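Ethanolamine kinase Pv091845 (PDB 2QG7) probably phosphorylates ethanolamine, the first step in making phosphatidylethanolamine from ethanolamine in the malaria parasite Plasmodium vivax. Local coordinates at residues L188-I193 / N375-L380. Residues are numbered along the deposited sequence; the frame is centred on the assembly and turned at random.
Sequences LSREDI and NCDWDL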
# COMPACT_ATOMS: atom_id res chain seq x y z
N LEU D 188 -7.91 -15.96 14.85
CA LEU D 188 -7.43 -16.62 13.66
C LEU D 188 -6.59 -15.66 12.81
O LEU D 188 -6.74 -14.44 12.92
CB LEU D 188 -8.62 -17.17 12.84
CG LEU D 188 -9.48 -18.36 13.29
CD1 LEU D 188 -10.21 -18.84 12.05
CD2 LEU D 188 -8.61 -19.45 13.81
N SER D 189 -5.73 -16.23 11.97
CA SER D 189 -4.91 -15.45 11.05
C SER D 189 -5.59 -15.48 9.70
O SER D 189 -6.51 -16.25 9.51
CB SER D 189 -3.49 -16.02 10.95
OG SER D 189 -3.49 -17.37 10.53
N ARG D 190 -5.16 -14.63 8.77
CA ARG D 190 -5.78 -14.62 7.47
C ARG D 190 -5.46 -15.90 6.72
O ARG D 190 -6.16 -16.26 5.80
CB ARG D 190 -5.40 -13.36 6.67
CG ARG D 190 -3.93 -13.29 6.41
CD ARG D 190 -3.53 -12.20 5.48
NE ARG D 190 -2.17 -12.44 5.01
CZ ARG D 190 -1.47 -11.60 4.24
NH1 ARG D 190 -2.02 -10.43 3.87
NH2 ARG D 190 -0.23 -11.94 3.86
N GLU D 191 -4.40 -16.59 7.12
CA GLU D 191 -4.14 -17.87 6.51
C GLU D 191 -5.04 -18.94 7.11
O GLU D 191 -5.32 -19.92 6.43
CB GLU D 191 -2.65 -18.31 6.51
CG GLU D 191 -1.77 -17.71 7.62
CD GLU D 191 -1.38 -16.22 7.36
OE1 GLU D 191 -0.88 -15.92 6.24
OE2 GLU D 191 -1.55 -15.36 8.27
N ASP D 192 -5.50 -18.74 8.36
CA ASP D 192 -6.46 -19.67 8.95
C ASP D 192 -7.82 -19.60 8.27
O ASP D 192 -8.39 -20.64 7.96
CB ASP D 192 -6.63 -19.46 10.44
CG ASP D 192 -5.39 -19.83 11.23
OD1 ASP D 192 -5.17 -19.24 12.31
OD2 ASP D 192 -4.61 -20.71 10.79
N ILE D 193 -8.33 -18.39 8.05
CA ILE D 193 -9.64 -18.21 7.43
C ILE D 193 -9.72 -18.73 5.99
O ILE D 193 -10.80 -19.03 5.50
CB ILE D 193 -10.19 -16.75 7.56
CG1 ILE D 193 -9.44 -15.73 6.66
CG2 ILE D 193 -10.29 -16.37 9.06
CD1 ILE D 193 -10.05 -14.35 6.70
N ASN D 375 -2.96 -5.96 4.93
CA ASN D 375 -1.92 -5.72 3.97
C ASN D 375 -2.44 -5.70 2.54
O ASN D 375 -1.73 -5.32 1.62
CB ASN D 375 -0.81 -6.78 4.13
CG ASN D 375 0.48 -6.39 3.43
OD1 ASN D 375 0.93 -7.03 2.44
ND2 ASN D 375 1.07 -5.28 3.89
N CYS D 376 -3.67 -6.13 2.37
CA CYS D 376 -4.39 -6.09 1.08
C CYS D 376 -3.72 -6.88 -0.05
O CYS D 376 -3.64 -6.45 -1.19
CB CYS D 376 -4.69 -4.65 0.71
SG CYS D 376 -5.69 -3.74 1.85
N ASP D 377 -3.21 -8.06 0.29
CA ASP D 377 -2.67 -8.96 -0.72
C ASP D 377 -3.80 -9.63 -1.50
O ASP D 377 -4.22 -10.70 -1.14
CB ASP D 377 -1.77 -9.98 -0.07
CG ASP D 377 -0.56 -9.34 0.60
OD1 ASP D 377 0.15 -8.56 -0.10
OD2 ASP D 377 -0.29 -9.61 1.80
N TRP D 378 -4.30 -8.98 -2.56
CA TRP D 378 -5.56 -9.35 -3.20
C TRP D 378 -5.58 -10.70 -3.89
O TRP D 378 -6.64 -11.25 -4.18
CB TRP D 378 -6.02 -8.28 -4.17
CG TRP D 378 -6.29 -6.95 -3.55
CD1 TRP D 378 -5.84 -5.75 -3.99
CD2 TRP D 378 -7.10 -6.68 -2.38
NE1 TRP D 378 -6.32 -4.73 -3.18
CE2 TRP D 378 -7.08 -5.28 -2.18
CE3 TRP D 378 -7.84 -7.48 -1.50
CZ2 TRP D 378 -7.76 -4.66 -1.14
CZ3 TRP D 378 -8.50 -6.87 -0.47
CH2 TRP D 378 -8.45 -5.47 -0.29
N ASP D 379 -4.39 -11.24 -4.13
CA ASP D 379 -4.26 -12.57 -4.74
C ASP D 379 -4.61 -13.71 -3.75
O ASP D 379 -4.72 -14.88 -4.13
CB ASP D 379 -2.84 -12.74 -5.31
CG ASP D 379 -1.74 -12.48 -4.27
OD1 ASP D 379 -1.79 -11.44 -3.52
OD2 ASP D 379 -0.79 -13.30 -4.21
N LEU D 380 -4.79 -13.36 -2.48
CA LEU D 380 -5.17 -14.31 -1.46
C LEU D 380 -6.70 -14.46 -1.36
O LEU D 380 -7.18 -15.34 -0.68
CB LEU D 380 -4.56 -13.90 -0.11
CG LEU D 380 -3.02 -13.90 0.02
CD1 LEU D 380 -2.57 -13.38 1.35
CD2 LEU D 380 -2.47 -15.30 -0.15
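Arg190 reaches across to Asp377 and forms a salt bridge. Its NH1 donates to Asp377 OD2 at 2.8 Å, with an N-H...O angle of 146°. NH2 adds a weak bond to the same oxygen, so OD2 sits in the fork between the two terminal nitrogens. OD2 lies close to the guanidinium plane but is approached on its anti side, and the two planar groups are turned 68° apart. The arginine chain leaves the backbone with chi1 62° and then runs out straight, bringing the guanidinium to the carboxylate of Asp377. Glu191 extends the network at another edge of the guanidinium; its OE1 lies in the plane, a long 3.9 Å from Arg190 NE. Arg190 NH1 also makes a weak hydrogen bond to Ala372 O.

Leu380 packs against a face of the guanidinium. Its CD1 lies over the centre, 3.6 Å from Arg190 CZ. Asn375 CB comes obliquely to Arg190 NH1 at 3.9 Å.

Ser189 and Asp192 form a capping box at the start of helix 190-194. An inverse gamma turn is centred on Asp377, just before the 3-10 segment 378-380. The result is a surface salt bridge within the protein kinase-like fold of the choline/ethanolamine kinase family, joining a short helix to the loop between helices 360-369 and 384-395.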